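Local coordinates for LPS-assembly lipoprotein LptE (Acinetobacter baumannii, PDB 5TSE), which probably works with LptD to assemble lipopolysaccharide at the surface of the outer membrane, binding lipopolysaccharide and supporting LptD assembly, at residues 32-37 with 124-129; 78-83 with 131-136; 11-16 with 87-92. All blocks are in the same frame, centred on the assembly; numbering follows the deposited sequence.

How the interactions relate
From the N terminus, residues 11-16 lead into strand 15-19, and residues 32-37 follow at the end of helix 25-37. Residues 78-83 run from the last part of strand 68-81 into the following turn, and the loop 87-92 leads into strand 92-101. Helix 110-134 supplies residues 124-129 and then most of 131-136. Interaction 3 closes the first loop, from 11-16 to 87-92. Interaction 1 closes the next, between the two helices. Interaction 2 closes the last, between helix and sheet. Each pair of these loops crosses. Backbone hydrogen bonds of Phe-78 with Arg-92 and of Ile-80 with Ile-88 join interactions 2 and 3. Ile-129 packs on Phe-78 and Leu-35 on Ile-133, joining interactions 1 and 2.

Interaction 1 (32-37 with 124-129); sequences KVYLTA and DLAQQI
Tyr-34 on helix 25-37 packs against Gln-127 and Ala-126 on helix 110-134. The CG methylene of Gln-127 sits over one face of the tyrosine ring. Gln-127 CG lies 3.8 Å from the ring centroid of Tyr-34, 16° off the ring normal, which makes a CH-pi contact. The Ala-126 methyl meets the same ring at its edge, with Ala-126 CB 3.8 Å from Tyr-34 CD2. On the opposite face the ring is covered by its own neighbour, Val-33, whose CG2 lies over the ring centre. The aromatic group is thus held between two aliphatic groups.

The amide of Gln-127 does not stack flat on the ring, since the two planes are 43° apart. Beyond CG its chain is extended (chi2 -174°), which carries the amide past the ring toward the phenol end. There NE2 of Gln-127 lies 3.4 Å from OH of Tyr-34. The firmer partner of the hydroxyl is Asp-123, one helical turn before Gln-127. Its OD1 is hydrogen-bonded to Tyr-34 OH, while its OD2 takes a weak bond from Gln-127 NE2.

Behind this layer Ala-126 also touches Leu-27 and Gln-30 of helix 25-37. Leu-125 and Ile-129 turn to strand 68-81. The contact joins the two helices through an aromatic ring packed on aliphatic groups, with its hydroxyl tied to Asp-123. That carboxylate probably helps to fix the direction of the phenol.

Interaction 2 (78-83 with 131-136); sequences FQIEDR and RQISAN
The contact belongs to the buried apolar core between the sheet and helix 110-134. Ile-133, in the last turn of that helix, meets Phe-78 and Ile-80 near the end of strand 68-81. These two strand residues are two apart, and both send their side chains to the helix side of the sheet. Phe-78 CE2 is 4.4 Å from CG1 of Ile-133. Ile-80 CD1 is 4.2 Å from CD1 of Ile-133. The gamma and delta carbons of one branch thus serve two neighbours. With CD1 of Ile-133 anti to CA (chi2 172°), the branch is stretched out and its end meets Ile-80. No hydrogen bond crosses here.

Leu-51 of strand 49-64 touches both Phe-78 and Ile-133. Leu-94 of strand 92-101 packs on Phe-78, and Ile-80 leans on Tyr-49. The core therefore draws on three adjacent strands. Just past the contact the helix stops in a Schellman motif. Asn-136, with positive phi, is the C-prime residue, and Asn-136 N lies 3.0 Å from Ile-133 O. Arg-137 N to Gln-132 O completes the motif. This is the arrangement of a two-layer alpha/beta sandwich, with helices 25-37 and 110-134 laid against one face of the sheet.

Interaction 3 (11-16 with 87-92); sequences LVYKKL and KITEPR
Thr-89 OG1 is held by two hydrogen bonds, while the methyl of the same residue meets Tyr-13. The hydroxyl accepts a hydrogen bond from Ile-80 N of strand 68-81. It also donates to the carbonyl of the next residue, with OG1 of Thr-89 3.2 Å from O of Glu-90. The hydroxyl stands above the carbonyl plane, 49° out of it, and is not on a lone pair of that oxygen. OG1 lies between the backbone N and the carbonyl carbon (chi1 72°), which leaves CG2 to face the tyrosine. CG2 of Thr-89 comes within 3.2 Å of Tyr-13 OH, a close approach of a methyl to a phenol oxygen.

The tyrosine has a second neighbour in Ile-88. CD1 of Ile-88 lies 3.7 Å from CE1 of Tyr-13. Over one face of the ring, near its rim, lies CG2 of the preceding Val-12. Tyr-13 also touches Ile-133 of helix 110-134, so it stands between that helix and the loop.

The loop 87-92 has its own brace. Lys-87 NZ forms a salt bridge with Glu-90 OE1, 2.7 Å away, and Glu-90 OE2 accepts a bond from Gln-142 N. No hydrogen bond joins the loop to residues 11-16; the methyl groups of Ile-88 and Thr-89 meet the tyrosine ring and its hydroxyl oxygen. Threonine uses its hydroxyl to secure the loop to strand 68-81, and its methyl to meet the tyrosine just ahead of strand 15-19.

Interaction 1 (32-37 with 124-129)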
loop_
_atom_site.group_PDB
_atom_site.type_symbol
_atom_site.label_atom_id
_atom_site.label_comp_id
_atom_site.label_asym_id
_atom_site.label_seq_id
_atom_site.Cartn_x
_atom_site.Cartn_y
_atom_site.Cartn_z
ATOM N N LYS A 32 1.366 -4.408 8.798
ATOM C CA LYS A 32 1.176 -5.231 9.984
ATOM C C LYS A 32 0.530 -4.468 11.135
ATOM O O LYS A 32 -0.452 -4.951 11.706
ATOM C CB LYS A 32 2.497 -5.880 10.421
ATOM C CG LYS A 32 2.947 -7.006 9.502
ATOM C CD LYS A 32 4.272 -7.611 9.944
ATOM C CE LYS A 32 4.656 -8.782 9.052
ATOM N NZ LYS A 32 5.986 -9.346 9.398
ATOM N N VAL A 33 1.052 -3.283 11.465
ATOM C CA VAL A 33 0.475 -2.498 12.576
ATOM C C VAL A 33 -1.003 -2.191 12.320
ATOM O O VAL A 33 -1.844 -2.431 13.187
ATOM C CB VAL A 33 1.267 -1.197 12.909
ATOM C CG1 VAL A 33 2.717 -1.528 13.249
ATOM C CG2 VAL A 33 1.227 -0.179 11.778
ATOM N N TYR A 34 -1.318 -1.728 11.112
ATOM C CA TYR A 34 -2.692 -1.371 10.748
ATOM C C TYR A 34 -3.628 -2.580 10.588
ATOM O O TYR A 34 -4.780 -2.521 11.023
ATOM C CB TYR A 34 -2.725 -0.452 9.505
ATOM C CG TYR A 34 -1.959 0.837 9.711
ATOM C CD1 TYR A 34 -2.245 1.666 10.796
ATOM C CD2 TYR A 34 -0.998 1.266 8.806
ATOM C CE1 TYR A 34 -1.569 2.855 11.000
ATOM C CE2 TYR A 34 -0.312 2.460 9.003
ATOM C CZ TYR A 34 -0.606 3.252 10.106
ATOM O OH TYR A 34 0.049 4.451 10.327
ATOM N N LEU A 35 -3.158 -3.657 9.967
ATOM C CA LEU A 35 -3.987 -4.864 9.836
ATOM C C LEU A 35 -4.377 -5.399 11.208
ATOM O O LEU A 35 -5.561 -5.649 11.456
ATOM C CB LEU A 35 -3.278 -5.962 9.028
ATOM C CG LEU A 35 -3.226 -5.770 7.504
ATOM C CD1 LEU A 35 -2.258 -6.750 6.880
ATOM C CD2 LEU A 35 -4.615 -5.912 6.882
ATOM N N THR A 36 -3.391 -5.557 12.096
ATOM C CA THR A 36 -3.642 -6.073 13.455
ATOM C C THR A 36 -4.598 -5.145 14.219
ATOM O O THR A 36 -5.524 -5.608 14.881
ATOM C CB THR A 36 -2.329 -6.331 14.242
ATOM O OG1 THR A 36 -1.462 -5.194 14.143
ATOM C CG2 THR A 36 -1.601 -7.517 13.672
ATOM N N ALA A 37 -4.400 -3.840 14.065
ATOM C CA ALA A 37 -5.268 -2.845 14.694
ATOM C C ALA A 37 -6.753 -3.047 14.302
ATOM O O ALA A 37 -7.643 -2.891 15.137
ATOM C CB ALA A 37 -4.797 -1.444 14.335
ATOM N N ASP A 124 0.223 6.302 4.354
ATOM C CA ASP A 124 -1.079 6.598 3.735
ATOM C C ASP A 124 -1.550 5.372 2.968
ATOM O O ASP A 124 -2.660 4.880 3.187
ATOM C CB ASP A 124 -0.918 7.838 2.806
ATOM C CG ASP A 124 -2.214 8.226 2.018
ATOM O OD1 ASP A 124 -3.087 7.373 1.774
ATOM O OD2 ASP A 124 -2.329 9.404 1.604
ATOM N N LEU A 125 -0.688 4.845 2.106
ATOM C CA LEU A 125 -1.045 3.681 1.310
ATOM C C LEU A 125 -1.317 2.441 2.174
ATOM O O LEU A 125 -2.246 1.708 1.892
ATOM C CB LEU A 125 0.014 3.390 0.244
ATOM C CG LEU A 125 -0.336 2.278 -0.749
ATOM C CD1 LEU A 125 -1.707 2.522 -1.381
ATOM C CD2 LEU A 125 0.722 2.161 -1.823
ATOM N N ALA A 126 -0.536 2.225 3.232
ATOM C CA ALA A 126 -0.774 1.077 4.126
ATOM C C ALA A 126 -2.200 1.129 4.700
ATOM O O ALA A 126 -2.896 0.099 4.785
ATOM C CB ALA A 126 0.258 1.044 5.257
ATOM N N GLN A 127 -2.634 2.339 5.065
ATOM C CA GLN A 127 -3.971 2.561 5.621
ATOM C C GLN A 127 -5.062 2.316 4.568
ATOM O O GLN A 127 -6.079 1.715 4.891
ATOM C CB GLN A 127 -4.082 3.970 6.252
ATOM C CG GLN A 127 -3.084 4.194 7.384
ATOM C CD GLN A 127 -3.262 5.518 8.124
ATOM O OE1 GLN A 127 -4.376 5.926 8.437
ATOM N NE2 GLN A 127 -2.149 6.171 8.446
ATOM N N GLN A 128 -4.853 2.743 3.317
ATOM C CA GLN A 128 -5.860 2.492 2.255
ATOM C C GLN A 128 -6.011 0.999 1.969
ATOM O O GLN A 128 -7.116 0.516 1.744
ATOM C CB GLN A 128 -5.521 3.169 0.920
ATOM C CG GLN A 128 -5.528 4.679 0.892
ATOM C CD GLN A 128 -5.173 5.193 -0.503
ATOM O OE1 GLN A 128 -5.873 4.914 -1.492
ATOM N NE2 GLN A 128 -4.098 5.940 -0.591
ATOM N N ILE A 129 -4.891 0.289 1.906
ATOM C CA ILE A 129 -4.924 -1.156 1.659
ATOM C C ILE A 129 -5.707 -1.821 2.773
ATOM O O ILE A 129 -6.587 -2.630 2.525
ATOM C CB ILE A 129 -3.516 -1.765 1.629
ATOM C CG1 ILE A 129 -2.747 -1.221 0.423
ATOM C CG2 ILE A 129 -3.597 -3.282 1.540
ATOM C CD1 ILE A 129 -1.256 -1.495 0.464
#

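Interaction 2 (78-83 with 131-136)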
loop_
_atom_site.group_PDB
_atom_site.type_symbol
_atom_site.label_atom_id
_atom_site.label_comp_id
_atom_site.label_asym_id
_atom_site.label_seq_id
_atom_site.Cartn_x
_atom_site.Cartn_y
_atom_site.Cartn_z
ATOM N N PHE A 78 -2.981 -5.241 -5.653
ATOM C CA PHE A 78 -3.042 -6.402 -4.788
ATOM C C PHE A 78 -4.382 -7.113 -4.896
ATOM O O PHE A 78 -5.389 -6.522 -5.285
ATOM C CB PHE A 78 -2.819 -5.974 -3.342
ATOM C CG PHE A 78 -3.969 -5.213 -2.755
ATOM C CD1 PHE A 78 -4.090 -3.839 -2.951
ATOM C CD2 PHE A 78 -4.936 -5.868 -1.993
ATOM C CE1 PHE A 78 -5.154 -3.137 -2.408
ATOM C CE2 PHE A 78 -6.004 -5.168 -1.443
ATOM C CZ PHE A 78 -6.115 -3.803 -1.653
ATOM N N GLN A 79 -4.386 -8.383 -4.516
ATOM C CA GLN A 79 -5.594 -9.183 -4.533
ATOM C C GLN A 79 -5.482 -10.225 -3.446
ATOM O O GLN A 79 -4.386 -10.682 -3.141
ATOM C CB GLN A 79 -5.770 -9.859 -5.895
ATOM C CG GLN A 79 -4.745 -10.935 -6.219
ATOM C CD GLN A 79 -4.820 -11.437 -7.656
ATOM O OE1 GLN A 79 -5.581 -10.923 -8.477
ATOM N NE2 GLN A 79 -4.014 -12.450 -7.964
ATOM N N ILE A 80 -6.607 -10.588 -2.847
ATOM C CA ILE A 80 -6.599 -11.630 -1.835
ATOM C C ILE A 80 -6.645 -12.992 -2.538
ATOM O O ILE A 80 -7.366 -13.180 -3.520
ATOM C CB ILE A 80 -7.808 -11.558 -0.889
ATOM C CG1 ILE A 80 -7.925 -10.183 -0.231
ATOM C CG2 ILE A 80 -7.700 -12.638 0.184
ATOM C CD1 ILE A 80 -6.791 -9.829 0.695
ATOM N N GLU A 81 -5.863 -13.927 -2.022
ATOM C CA GLU A 81 -5.827 -15.291 -2.519
ATOM C C GLU A 81 -5.888 -16.191 -1.312
ATOM O O GLU A 81 -5.562 -15.763 -0.204
ATOM C CB GLU A 81 -4.517 -15.592 -3.246
ATOM C CG GLU A 81 -4.262 -14.798 -4.515
ATOM C CD GLU A 81 -2.959 -15.181 -5.185
ATOM O OE1 GLU A 81 -2.213 -16.026 -4.634
ATOM O OE2 GLU A 81 -2.666 -14.636 -6.265
ATOM N N ASP A 82 -6.315 -17.431 -1.521
ATOM C CA ASP A 82 -6.319 -18.420 -0.439
ATOM C C ASP A 82 -4.960 -19.120 -0.498
ATOM O O ASP A 82 -4.167 -18.870 -1.404
ATOM C CB ASP A 82 -7.485 -19.418 -0.568
ATOM C CG ASP A 82 -7.430 -20.243 -1.838
ATOM O OD1 ASP A 82 -6.348 -20.356 -2.444
ATOM O OD2 ASP A 82 -8.477 -20.801 -2.225
ATOM N N ARG A 83 -4.707 -20.024 0.435
ATOM C CA ARG A 83 -3.422 -20.729 0.471
ATOM C C ARG A 83 -3.222 -21.813 -0.606
ATOM O O ARG A 83 -2.161 -22.431 -0.666
ATOM C CB ARG A 83 -3.168 -21.266 1.875
ATOM C CG ARG A 83 -3.012 -20.129 2.877
ATOM C CD ARG A 83 -2.861 -20.641 4.294
ATOM N NE ARG A 83 -1.725 -21.545 4.399
ATOM C CZ ARG A 83 -0.461 -21.171 4.571
ATOM N NH1 ARG A 83 -0.121 -19.883 4.663
ATOM N NH2 ARG A 83 0.484 -22.102 4.640
ATOM N N ARG A 131 -7.836 -0.426 4.788
ATOM C CA ARG A 131 -9.219 0.050 4.747
ATOM C C ARG A 131 -10.041 -0.865 3.843
ATOM O O ARG A 131 -11.041 -1.436 4.278
ATOM C CB ARG A 131 -9.288 1.486 4.184
ATOM C CG ARG A 131 -10.630 2.211 4.341
ATOM C CD ARG A 131 -10.864 2.766 5.753
ATOM N NE ARG A 131 -9.944 3.867 6.101
ATOM C CZ ARG A 131 -8.786 3.756 6.778
ATOM N NH1 ARG A 131 -8.339 2.576 7.232
ATOM N NH2 ARG A 131 -8.054 4.853 7.012
ATOM N N GLN A 132 -9.602 -1.025 2.594
ATOM C CA GLN A 132 -10.353 -1.838 1.633
ATOM C C GLN A 132 -10.531 -3.303 2.006
ATOM O O GLN A 132 -11.483 -3.931 1.549
ATOM C CB GLN A 132 -9.812 -1.705 0.210
ATOM C CG GLN A 132 -10.036 -0.310 -0.367
ATOM C CD GLN A 132 -10.021 -0.282 -1.882
ATOM O OE1 GLN A 132 -10.101 -1.318 -2.538
ATOM N NE2 GLN A 132 -9.976 0.911 -2.443
ATOM N N ILE A 133 -9.630 -3.836 2.824
ATOM C CA ILE A 133 -9.750 -5.218 3.297
ATOM C C ILE A 133 -10.802 -5.256 4.408
ATOM O O ILE A 133 -11.787 -5.978 4.309
ATOM C CB ILE A 133 -8.390 -5.756 3.798
ATOM C CG1 ILE A 133 -7.464 -5.979 2.600
ATOM C CG2 ILE A 133 -8.543 -7.066 4.557
ATOM C CD1 ILE A 133 -6.049 -6.327 2.981
ATOM N N SER A 134 -10.580 -4.450 5.444
ATOM C CA SER A 134 -11.479 -4.360 6.605
ATOM C C SER A 134 -12.907 -3.940 6.242
ATOM O O SER A 134 -13.857 -4.358 6.894
ATOM C CB SER A 134 -10.905 -3.372 7.624
ATOM O OG SER A 134 -10.749 -2.084 7.045
ATOM N N ALA A 135 -13.034 -3.117 5.201
ATOM C CA ALA A 135 -14.331 -2.625 4.712
ATOM C C ALA A 135 -14.903 -3.462 3.552
ATOM O O ALA A 135 -15.895 -3.062 2.951
ATOM C CB ALA A 135 -14.210 -1.160 4.290
ATOM N N ASN A 136 -14.277 -4.601 3.236
ATOM C CA ASN A 136 -14.748 -5.503 2.168
ATOM C C ASN A 136 -15.141 -4.734 0.909
ATOM O O ASN A 136 -16.262 -4.877 0.406
ATOM C CB ASN A 136 -15.943 -6.335 2.675
ATOM C CG ASN A 136 -16.490 -7.292 1.623
ATOM O OD1 ASN A 136 -15.754 -7.815 0.792
ATOM N ND2 ASN A 136 -17.797 -7.521 1.661
#

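Interaction 3 (11-16 with 87-92)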
loop_
_atom_site.group_PDB
_atom_site.type_symbol
_atom_site.label_atom_id
_atom_site.label_comp_id
_atom_site.label_asym_id
_atom_site.label_seq_id
_atom_site.Cartn_x
_atom_site.Cartn_y
_atom_site.Cartn_z
ATOM N N LEU A 11 -15.592 -8.460 9.604
ATOM C CA LEU A 11 -14.273 -8.609 9.017
ATOM C C LEU A 11 -14.265 -9.883 8.187
ATOM O O LEU A 11 -14.103 -10.986 8.715
ATOM C CB LEU A 11 -13.234 -8.652 10.138
ATOM C CG LEU A 11 -11.753 -8.607 9.817
ATOM C CD1 LEU A 11 -11.415 -7.335 9.057
ATOM C CD2 LEU A 11 -10.974 -8.694 11.124
ATOM N N VAL A 12 -14.485 -9.709 6.885
ATOM C CA VAL A 12 -14.544 -10.830 5.918
ATOM C C VAL A 12 -13.269 -11.700 5.813
ATOM O O VAL A 12 -13.369 -12.890 5.481
ATOM C CB VAL A 12 -14.963 -10.346 4.498
ATOM C CG1 VAL A 12 -16.433 -9.938 4.463
ATOM C CG2 VAL A 12 -14.079 -9.199 4.026
ATOM N N TYR A 13 -12.095 -11.116 6.097
ATOM C CA TYR A 13 -10.807 -11.836 6.047
ATOM C C TYR A 13 -10.140 -11.783 7.424
ATOM O O TYR A 13 -9.311 -10.899 7.696
ATOM C CB TYR A 13 -9.879 -11.226 4.999
ATOM C CG TYR A 13 -10.535 -10.968 3.667
ATOM C CD1 TYR A 13 -10.844 -12.015 2.795
ATOM C CD2 TYR A 13 -10.826 -9.667 3.262
ATOM C CE1 TYR A 13 -11.448 -11.766 1.565
ATOM C CE2 TYR A 13 -11.425 -9.407 2.042
ATOM C CZ TYR A 13 -11.732 -10.452 1.193
ATOM O OH TYR A 13 -12.325 -10.176 -0.017
ATOM N N LYS A 14 -10.488 -12.745 8.279
ATOM C CA LYS A 14 -9.976 -12.779 9.649
ATOM C C LYS A 14 -8.489 -13.051 9.744
ATOM O O LYS A 14 -7.780 -12.374 10.473
ATOM C CB LYS A 14 -10.690 -13.844 10.504
ATOM C CG LYS A 14 -12.188 -13.671 10.737
ATOM C CD LYS A 14 -13.036 -14.091 9.547
ATOM C CE LYS A 14 -14.507 -14.185 9.929
ATOM N NZ LYS A 14 -15.329 -14.707 8.803
ATOM N N LYS A 15 -8.030 -14.068 9.028
ATOM C CA LYS A 15 -6.623 -14.468 9.078
ATOM C C LYS A 15 -5.899 -14.220 7.765
ATOM O O LYS A 15 -6.381 -14.604 6.699
ATOM C CB LYS A 15 -6.516 -15.942 9.450
ATOM C CG LYS A 15 -7.095 -16.300 10.802
ATOM C CD LYS A 15 -6.908 -17.786 11.063
ATOM C CE LYS A 15 -7.502 -18.210 12.394
ATOM N NZ LYS A 15 -7.296 -19.665 12.645
ATOM N N LEU A 16 -4.726 -13.598 7.861
ATOM C CA LEU A 16 -3.911 -13.279 6.694
ATOM C C LEU A 16 -2.425 -13.520 6.837
ATOM O O LEU A 16 -1.868 -13.593 7.938
ATOM C CB LEU A 16 -4.087 -11.811 6.278
ATOM C CG LEU A 16 -5.350 -11.396 5.537
ATOM C CD1 LEU A 16 -5.249 -9.934 5.132
ATOM C CD2 LEU A 16 -5.531 -12.257 4.300
ATOM N N LYS A 87 -7.455 -17.165 -6.722
ATOM C CA LYS A 87 -7.703 -15.753 -6.606
ATOM C C LYS A 87 -9.106 -15.633 -6.058
ATOM O O LYS A 87 -10.025 -16.214 -6.631
ATOM C CB LYS A 87 -7.606 -15.110 -7.989
ATOM C CG LYS A 87 -7.797 -13.608 -8.002
ATOM C CD LYS A 87 -7.682 -13.002 -9.395
ATOM C CE LYS A 87 -8.818 -13.419 -10.315
ATOM N NZ LYS A 87 -8.718 -12.725 -11.627
ATOM N N ILE A 88 -9.286 -14.934 -4.938
ATOM C CA ILE A 88 -10.642 -14.788 -4.387
ATOM C C ILE A 88 -11.244 -13.387 -4.632
ATOM O O ILE A 88 -12.452 -13.204 -4.476
ATOM C CB ILE A 88 -10.759 -15.264 -2.919
ATOM C CG1 ILE A 88 -10.183 -14.273 -1.923
ATOM C CG2 ILE A 88 -10.105 -16.641 -2.767
ATOM C CD1 ILE A 88 -10.525 -14.647 -0.499
ATOM N N THR A 89 -10.409 -12.415 -5.011
ATOM C CA THR A 89 -10.884 -11.063 -5.360
ATOM C C THR A 89 -10.137 -10.628 -6.598
ATOM O O THR A 89 -9.054 -11.126 -6.872
ATOM C CB THR A 89 -10.572 -9.986 -4.305
ATOM O OG1 THR A 89 -9.169 -9.694 -4.310
ATOM C CG2 THR A 89 -11.021 -10.408 -2.926
ATOM N N GLU A 90 -10.693 -9.691 -7.351
ATOM C CA GLU A 90 -9.977 -9.204 -8.516
ATOM C C GLU A 90 -8.897 -8.252 -8.020
ATOM O O GLU A 90 -8.995 -7.742 -6.889
ATOM C CB GLU A 90 -10.921 -8.518 -9.508
ATOM C CG GLU A 90 -11.953 -9.460 -10.125
ATOM C CD GLU A 90 -11.336 -10.589 -10.945
ATOM O OE1 GLU A 90 -10.160 -10.478 -11.348
ATOM O OE2 GLU A 90 -12.037 -11.591 -11.206
ATOM N N PRO A 91 -7.843 -8.036 -8.834
ATOM C CA PRO A 91 -6.801 -7.107 -8.402
ATOM C C PRO A 91 -7.360 -5.707 -8.157
ATOM O O PRO A 91 -8.337 -5.323 -8.766
ATOM C CB PRO A 91 -5.802 -7.093 -9.569
ATOM C CG PRO A 91 -6.126 -8.266 -10.422
ATOM C CD PRO A 91 -7.541 -8.669 -10.134
ATOM N N ARG A 92 -6.739 -4.982 -7.241
ATOM C CA ARG A 92 -7.124 -3.627 -6.889
ATOM C C ARG A 92 -5.849 -2.784 -6.882
ATOM O O ARG A 92 -4.889 -3.151 -6.214
ATOM C CB ARG A 92 -7.781 -3.636 -5.514
ATOM C CG ARG A 92 -7.983 -2.271 -4.879
ATOM C CD ARG A 92 -8.872 -1.342 -5.699
ATOM N NE ARG A 92 -10.244 -1.826 -5.809
ATOM C CZ ARG A 92 -11.223 -1.178 -6.429
ATOM N NH1 ARG A 92 -10.998 0.001 -7.005
ATOM N NH2 ARG A 92 -12.439 -1.706 -6.470
#